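Local coordinates for protein endo-1,4-beta-xylanase C (Paenibacillus barcinonensis, PDB 4XUR) that hydrolyses the beta-1,4-linked backbone of xylan and, through its second family 22 carbohydrate-binding module, the domain in this structure, binds xylotetraose, at residues W28-R31 against G32-L36; N102-T105 against A106-E109. One frame throughout, in Å; residues are numbered along the deposited sequence.

Overall arrangement
Both interactions are local: each joins neighbouring residues of one continuous stretch, chiefly through an acidic side chain bonded to backbone N-H groups. Interaction 1 is partly buried, where a loop enters strand 35-40; its glutamate is buried, L36 adds apolar contacts to A30 and W28, and R31 reaches the bound xylose units. Interaction 2 is a surface contact in the loop joining strands 90-101 and 109-119, where an exposed turn carries an aspartate bond to the backbone, one weak backbone bond and a nearby water. The centres of the two interactions lie about 19 Å apart, and they do not touch. Strand 90-101 meets both: E98 pairs with R29 and R31, and L108 packs on E98.

Interaction 1. Residues W28-R31 against G32-L36; sequences WRAR and GTEKL. With XYP (beta-D-xylopyranose), chain D; XYP (beta-D-xylopyranose), chain B.
Past G32 the chain turns and E34 reaches back to R31, illustrating how one buried acid can tie the N-H groups of a loop together. Within the turn, G32 N donates to E34 OE1 at 2.8 Å, on the syn side of the carboxylate. Bent at chi2 (-77°), the E34 chain turns toward the preceding residues, and OE2 takes the R31 N-H at 2.7 Å in a virtually straight bond from above the carboxylate plane. G61 N also donates to OE2, so backbone donors grip both oxygens. The same carboxylate packs against A30, whose CB lies 3.4 Å from E34 CD. L36, in strand 35-40, lies against A30 and R29: CD1 touches A30 CB at 3.8 Å, while CD2 rests against R29 O (3.6 Å) and, more loosely, W28 CB. R31 O takes a weak bond from O3 of the chain D xylose. The R31 side chain, bent at chi3 (73°), brings NH2 obliquely to 3.1 Å from C5 of the chain B xylose, linked to it; a hydrogen bond from NH1 to Y59 O, a salt bridge from NH2 to E98 and a cation-pi contact with Y145 hold the guanidinium. With Y59, Y110, Y145, E147 and W150, R31 forms the xylo-oligosaccharide site of this beta-sandwich module.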
ATOM      1  N   TRP A  28      -2.899  -9.694  -2.979  1.00 11.85           N
ATOM      2  CA  TRP A  28      -3.263  -8.471  -2.316  1.00 11.19           C
ATOM      3  C   TRP A  28      -4.399  -8.771  -1.290  1.00 11.82           C
ATOM      4  O   TRP A  28      -5.299  -9.558  -1.588  1.00 10.90           O
ATOM      5  CB  TRP A  28      -3.691  -7.427  -3.317  1.00 10.66           C
ATOM      6  CG  TRP A  28      -2.538  -6.837  -4.094  1.00 10.60           C
ATOM      7  CD1 TRP A  28      -1.983  -7.354  -5.217  1.00 10.84           C
ATOM      8  CD2 TRP A  28      -1.803  -5.635  -3.781  1.00 11.53           C
ATOM      9  NE1 TRP A  28      -0.944  -6.553  -5.642  1.00 10.37           N
ATOM     10  CE2 TRP A  28      -0.805  -5.480  -4.776  1.00 11.08           C
ATOM     11  CE3 TRP A  28      -1.876  -4.694  -2.748  1.00 10.01           C
ATOM     12  CZ2 TRP A  28       0.087  -4.434  -4.778  1.00 11.24           C
ATOM     13  CZ3 TRP A  28      -1.014  -3.637  -2.753  1.00 10.82           C
ATOM     14  CH2 TRP A  28      -0.011  -3.499  -3.752  1.00  9.73           C
ATOM     15  N   ARG A  29      -4.335  -8.160  -0.121  1.00 11.76           N
ATOM     16  CA  ARG A  29      -5.300  -8.425   0.975  1.00 11.60           C
ATOM     17  C   ARG A  29      -5.659  -7.127   1.725  1.00 11.64           C
ATOM     18  O   ARG A  29      -4.916  -6.161   1.715  1.00 12.29           O
ATOM     19  CB  ARG A  29      -4.862  -9.478   1.967  1.00 13.74           C
ATOM     20  CG  ARG A  29      -3.628  -9.201   2.823  1.00 14.97           C
ATOM     21  CD  ARG A  29      -3.482 -10.213   3.951  1.00 17.14           C
ATOM     22  NE  ARG A  29      -2.276 -10.015   4.761  1.00 17.23           N
ATOM     23  CZ  ARG A  29      -2.150  -9.179   5.792  1.00 18.59           C
ATOM     24  NH1 ARG A  29      -3.158  -8.337   6.195  1.00 15.43           N
ATOM     25  NH2 ARG A  29      -0.971  -9.154   6.470  1.00 18.64           N
ATOM     26  N   ALA A  30      -6.811  -7.185   2.406  1.00 12.39           N
ATOM     27  CA  ALA A  30      -7.190  -6.153   3.367  1.00 12.56           C
ATOM     28  C   ALA A  30      -6.398  -6.300   4.699  1.00 12.15           C
ATOM     29  O   ALA A  30      -5.857  -7.392   5.010  1.00 12.46           O
ATOM     30  CB  ALA A  30      -8.717  -6.262   3.625  1.00 13.72           C
ATOM     31  N   ARG A  31      -6.407  -5.247   5.525  1.00 11.10           N
ATOM     32  CA  ARG A  31      -5.766  -5.244   6.822  1.00 10.56           C
ATOM     33  C   ARG A  31      -6.765  -5.401   7.990  1.00 10.46           C
ATOM     34  O   ARG A  31      -6.369  -5.712   9.115  1.00 11.65           O
ATOM     35  CB  ARG A  31      -4.955  -3.964   6.981  1.00 10.79           C
ATOM     36  CG  ARG A  31      -3.893  -3.834   5.884  1.00  9.96           C
ATOM     37  CD  ARG A  31      -2.888  -2.681   6.160  1.00 10.55           C
ATOM     38  NE  ARG A  31      -1.987  -3.017   7.228  1.00 10.75           N
ATOM     39  CZ  ARG A  31      -1.747  -2.260   8.312  1.00 10.51           C
ATOM     40  NH1 ARG A  31      -2.397  -1.113   8.499  1.00 10.85           N
ATOM     41  NH2 ARG A  31      -0.852  -2.688   9.201  1.00 10.57           N
ATOM     42  N   GLY A  32      -8.040  -5.132   7.713  1.00 10.86           N
ATOM     43  CA  GLY A  32      -9.141  -5.320   8.678  1.00 11.97           C
ATOM     44  C   GLY A  32     -10.395  -5.744   7.969  1.00 12.33           C
ATOM     45  O   GLY A  32     -10.445  -6.778   7.348  1.00 12.38           O
ATOM     46  N   THR A  33     -11.454  -4.918   8.113  1.00 12.56           N
ATOM     47  CA  THR A  33     -12.766  -5.246   7.574  1.00 13.56           C
ATOM     48  C   THR A  33     -13.068  -4.605   6.239  1.00 13.37           C
ATOM     49  O   THR A  33     -14.185  -4.702   5.719  1.00 14.75           O
ATOM     50  CB  THR A  33     -13.852  -4.838   8.593  1.00 14.44           C
ATOM     51  OG1 THR A  33     -13.652  -3.454   8.917  1.00 13.34           O
ATOM     52  CG2 THR A  33     -13.744  -5.671   9.825  1.00 14.24           C
ATOM     53  N   GLU A  34     -12.088  -3.925   5.656  1.00 13.64           N
ATOM     54  CA  GLU A  34     -12.285  -3.255   4.358  1.00 13.15           C
ATOM     55  C   GLU A  34     -12.359  -4.250   3.161  1.00 13.81           C
ATOM     56  O   GLU A  34     -12.051  -5.453   3.300  1.00 14.47           O
ATOM     57  CB  GLU A  34     -11.263  -2.146   4.128  1.00 13.52           C
ATOM     58  CG  GLU A  34      -9.839  -2.593   3.760  1.00 12.67           C
ATOM     59  CD  GLU A  34      -9.003  -3.088   4.877  1.00 11.88           C
ATOM     60  OE1 GLU A  34      -9.517  -3.600   5.881  1.00 11.07           O
ATOM     61  OE2 GLU A  34      -7.732  -2.980   4.774  1.00 12.10           O
ATOM     62  N   LYS A  35     -12.764  -3.705   2.053  1.00 14.98           N
ATOM     63  CA  LYS A  35     -13.048  -4.528   0.829  1.00 16.26           C
ATOM     64  C   LYS A  35     -12.094  -4.090  -0.277  1.00 16.30           C
ATOM     65  O   LYS A  35     -11.981  -2.914  -0.619  1.00 13.87           O
ATOM     66  CB  LYS A  35     -14.460  -4.310   0.381  1.00 18.05           C
ATOM     67  CG  LYS A  35     -14.750  -4.807  -1.011  1.00 19.10           C
ATOM     68  CD  LYS A  35     -16.191  -4.409  -1.431  1.00 20.16           C
ATOM     69  CE  LYS A  35     -16.574  -5.087  -2.735  1.00 20.49           C
ATOM     70  NZ  LYS A  35     -16.156  -4.297  -3.963  1.00 21.60           N
ATOM     71  N   LEU A  36     -11.436  -5.105  -0.860  1.00 16.79           N
ATOM     72  CA  LEU A  36     -10.576  -4.923  -2.034  1.00 17.60           C
ATOM     73  C   LEU A  36     -11.166  -5.558  -3.273  1.00 17.71           C
ATOM     74  O   LEU A  36     -11.743  -6.654  -3.203  1.00 19.28           O
ATOM     75  CB  LEU A  36      -9.217  -5.628  -1.760  1.00 16.30           C
ATOM     76  CG  LEU A  36      -8.108  -4.750  -1.178  1.00 17.30           C
ATOM     77  CD1 LEU A  36      -8.390  -4.424   0.270  1.00 16.32           C
ATOM     78  CD2 LEU A  36      -6.734  -5.458  -1.359  1.00 16.32           C
TER
HETATM   79  O1  XYP D   1      -8.099  -6.905  12.285  1.00 47.89           O
HETATM   80  C1  XYP D   1      -6.886  -7.290  12.976  1.00 45.63           C
HETATM   81  C2  XYP D   1      -5.735  -7.407  11.960  1.00 45.52           C
HETATM   82  C3  XYP D   1      -4.524  -6.507  12.222  1.00 43.50           C
HETATM   83  C4  XYP D   1      -4.980  -5.104  12.617  1.00 41.70           C
HETATM   84  C5  XYP D   1      -6.333  -5.009  13.370  1.00 43.97           C
HETATM   85  O2  XYP D   1      -5.276  -8.750  11.827  1.00 44.53           O
HETATM   86  O3  XYP D   1      -3.763  -6.389  10.969  1.00 42.30           O
HETATM   87  O4  XYP D   1      -3.915  -4.532  13.372  1.00 35.92           O
HETATM   88  O5  XYP D   1      -6.608  -6.290  13.965  1.00 49.36           O
HETATM   89  C1  XYP B   2      -3.725  -3.055  13.004  1.00 18.73           C
HETATM   90  C2  XYP B   2      -3.558  -2.215  14.233  1.00 20.51           C
HETATM   91  C3  XYP B   2      -3.278  -0.779  13.910  1.00 18.99           C
HETATM   92  C4  XYP B   2      -2.110  -0.700  12.906  1.00 18.86           C
HETATM   93  C5  XYP B   2      -2.351  -1.619  11.718  1.00 16.32           C
HETATM   94  O2  XYP B   2      -4.784  -2.310  15.043  1.00 20.22           O
HETATM   95  O3  XYP B   2      -2.914  -0.050  15.075  1.00 20.10           O
HETATM   96  O4  XYP B   2      -2.001   0.614  12.449  1.00 18.84           O
HETATM   97  O5  XYP B   2      -2.536  -2.952  12.163  1.00 18.23           O

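Interaction 2. Residues N102-T105 against A106-E109; sequences NRDT and ANLE
The D104 carboxylate and the N107 amide are turned 57° from each other, and their side chains cross at about a right angle. N107 CB lies over one face of the carboxylate, 3.4 Å from D104 OD2, with the amide ND2 farther off on the same side. On that same face the A106 N-H reaches D104 OD1 at 3.0 Å, 39° out of the plane, whereas A106 CB lies closer to the edge, 3.4 Å from OD1. With CG anti to the backbone N (chi1 -177°), the carboxylate swings forward along the chain to meet these partners. A side-chain oxygen bound to the N-H two residues on is an Asx turn, here superposed on a type I beta turn from D104 to N107 in the loop between strands 90-101 and 109-119. The turn's own bond, N107 N to D104 O, is weak at 3.4 Å. Replacing D104 by an alanine would probably deprive the A106 N-H of its side-chain acceptor, uncover N107 CB and let this exposed turn move more. A water sits 2.7 Å from both D104 O and N107 O and can donate to either. Beyond it L108 turns back, its CG 3.7 Å from T105 O, and packs on E98 and E100 of strand 90-101.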
ATOM      1  N   ASN A 102      10.520 -13.280  13.476  1.00 14.25           N
ATOM      2  CA  ASN A 102      10.482 -14.573  14.178  1.00 17.58           C
ATOM      3  C   ASN A 102       9.130 -15.211  14.111  1.00 18.61           C
ATOM      4  O   ASN A 102       8.749 -15.924  15.037  1.00 20.53           O
ATOM      5  CB  ASN A 102      10.960 -14.438  15.629  1.00 19.08           C
ATOM      6  CG  ASN A 102      12.250 -13.698  15.754  1.00 18.85           C
ATOM      7  OD1 ASN A 102      12.306 -12.649  16.375  1.00 21.90           O
ATOM      8  ND2 ASN A 102      13.256 -14.193  15.143  1.00 21.46           N
ATOM      9  N   ARG A 103       8.381 -14.935  13.039  1.00 18.93           N
ATOM     10  CA  ARG A 103       7.044 -15.513  12.888  1.00 19.81           C
ATOM     11  C   ARG A 103       6.124 -15.225  14.091  1.00 20.87           C
ATOM     12  O   ARG A 103       5.287 -16.028  14.441  1.00 21.44           O
ATOM     13  CB  ARG A 103       7.118 -17.019  12.649  1.00 22.54           C
ATOM     14  CG  ARG A 103       7.992 -17.394  11.474  1.00 25.01           C
ATOM     15  CD  ARG A 103       7.697 -18.809  11.012  1.00 25.76           C
ATOM     16  NE  ARG A 103       8.887 -19.603  11.130  1.00 25.65           N
ATOM     17  CZ  ARG A 103      10.035 -19.342  10.489  1.00 27.46           C
ATOM     18  NH1 ARG A 103      10.119 -18.243   9.710  1.00 25.97           N
ATOM     19  NH2 ARG A 103      11.068 -20.152  10.591  1.00 25.62           N
ATOM     20  N   ASP A 104       6.318 -14.076  14.715  1.00 20.17           N
ATOM     21  CA  ASP A 104       5.501 -13.681  15.857  1.00 21.54           C
ATOM     22  C   ASP A 104       4.487 -12.674  15.345  1.00 20.69           C
ATOM     23  O   ASP A 104       4.782 -11.500  15.178  1.00 19.78           O
ATOM     24  CB  ASP A 104       6.351 -13.038  16.942  1.00 22.61           C
ATOM     25  CG  ASP A 104       5.522 -12.674  18.228  1.00 23.35           C
ATOM     26  OD1 ASP A 104       4.315 -12.803  18.217  1.00 22.33           O
ATOM     27  OD2 ASP A 104       6.103 -12.178  19.213  1.00 25.34           O
ATOM     28  N   THR A 105       3.274 -13.155  15.125  1.00 21.97           N
ATOM     29  CA  THR A 105       2.220 -12.376  14.552  1.00 23.39           C
ATOM     30  C   THR A 105       1.620 -11.430  15.536  1.00 23.23           C
ATOM     31  O   THR A 105       0.846 -10.562  15.172  1.00 24.67           O
ATOM     32  CB  THR A 105       1.111 -13.265  13.955  1.00 24.98           C
ATOM     33  OG1 THR A 105       0.591 -14.178  14.959  1.00 26.79           O
ATOM     34  CG2 THR A 105       1.707 -14.095  12.817  1.00 27.53           C
ATOM     35  N   ALA A 106       1.961 -11.598  16.800  1.00 22.47           N
ATOM     36  CA  ALA A 106       1.399 -10.733  17.831  1.00 24.54           C
ATOM     37  C   ALA A 106       2.206  -9.459  18.037  1.00 23.16           C
ATOM     38  O   ALA A 106       1.780  -8.610  18.785  1.00 22.73           O
ATOM     39  CB  ALA A 106       1.302 -11.546  19.187  1.00 25.08           C
ATOM     40  N   ASN A 107       3.357  -9.306  17.382  1.00 20.67           N
ATOM     41  CA  ASN A 107       4.275  -8.245  17.731  1.00 19.70           C
ATOM     42  C   ASN A 107       4.811  -7.612  16.406  1.00 16.60           C
ATOM     43  O   ASN A 107       5.996  -7.556  16.180  1.00 16.32           O
ATOM     44  CB  ASN A 107       5.378  -8.939  18.521  1.00 21.58           C
ATOM     45  CG  ASN A 107       6.588  -8.119  18.740  1.00 23.15           C
ATOM     46  OD1 ASN A 107       6.510  -6.926  19.001  1.00 27.43           O
ATOM     47  ND2 ASN A 107       7.761  -8.759  18.639  1.00 27.06           N
ATOM     48  N   LEU A 108       3.877  -7.187  15.587  1.00 14.40           N
ATOM     49  CA  LEU A 108       4.157  -6.590  14.293  1.00 14.24           C
ATOM     50  C   LEU A 108       4.613  -5.138  14.430  1.00 14.14           C
ATOM     51  O   LEU A 108       4.236  -4.446  15.409  1.00 12.84           O
ATOM     52  CB  LEU A 108       2.906  -6.630  13.369  1.00 14.27           C
ATOM     53  CG  LEU A 108       2.373  -8.026  12.981  1.00 12.85           C
ATOM     54  CD1 LEU A 108       1.312  -7.926  11.890  1.00 14.24           C
ATOM     55  CD2 LEU A 108       3.466  -8.948  12.500  1.00 13.14           C
ATOM     56  N   GLU A 109       5.437  -4.704  13.460  1.00 12.01           N
ATOM     57  CA  GLU A 109       5.959  -3.364  13.342  1.00 12.52           C
ATOM     58  C   GLU A 109       5.473  -2.690  12.078  1.00 11.05           C
ATOM     59  O   GLU A 109       5.241  -3.359  11.070  1.00  9.87           O
ATOM     60  CB  GLU A 109       7.497  -3.439  13.117  1.00 14.70           C
ATOM     61  CG  GLU A 109       8.297  -3.489  14.329  1.00 14.85           C
ATOM     62  CD  GLU A 109       9.790  -3.464  13.968  1.00 13.78           C
ATOM     63  OE1 GLU A 109      10.225  -2.631  13.095  1.00 12.37           O
ATOM     64  OE2 GLU A 109      10.467  -4.257  14.516  1.00 15.43           O
TER
HETATM   65  O   HOH W   1       6.799  -9.719  14.742  1.00 13.52           O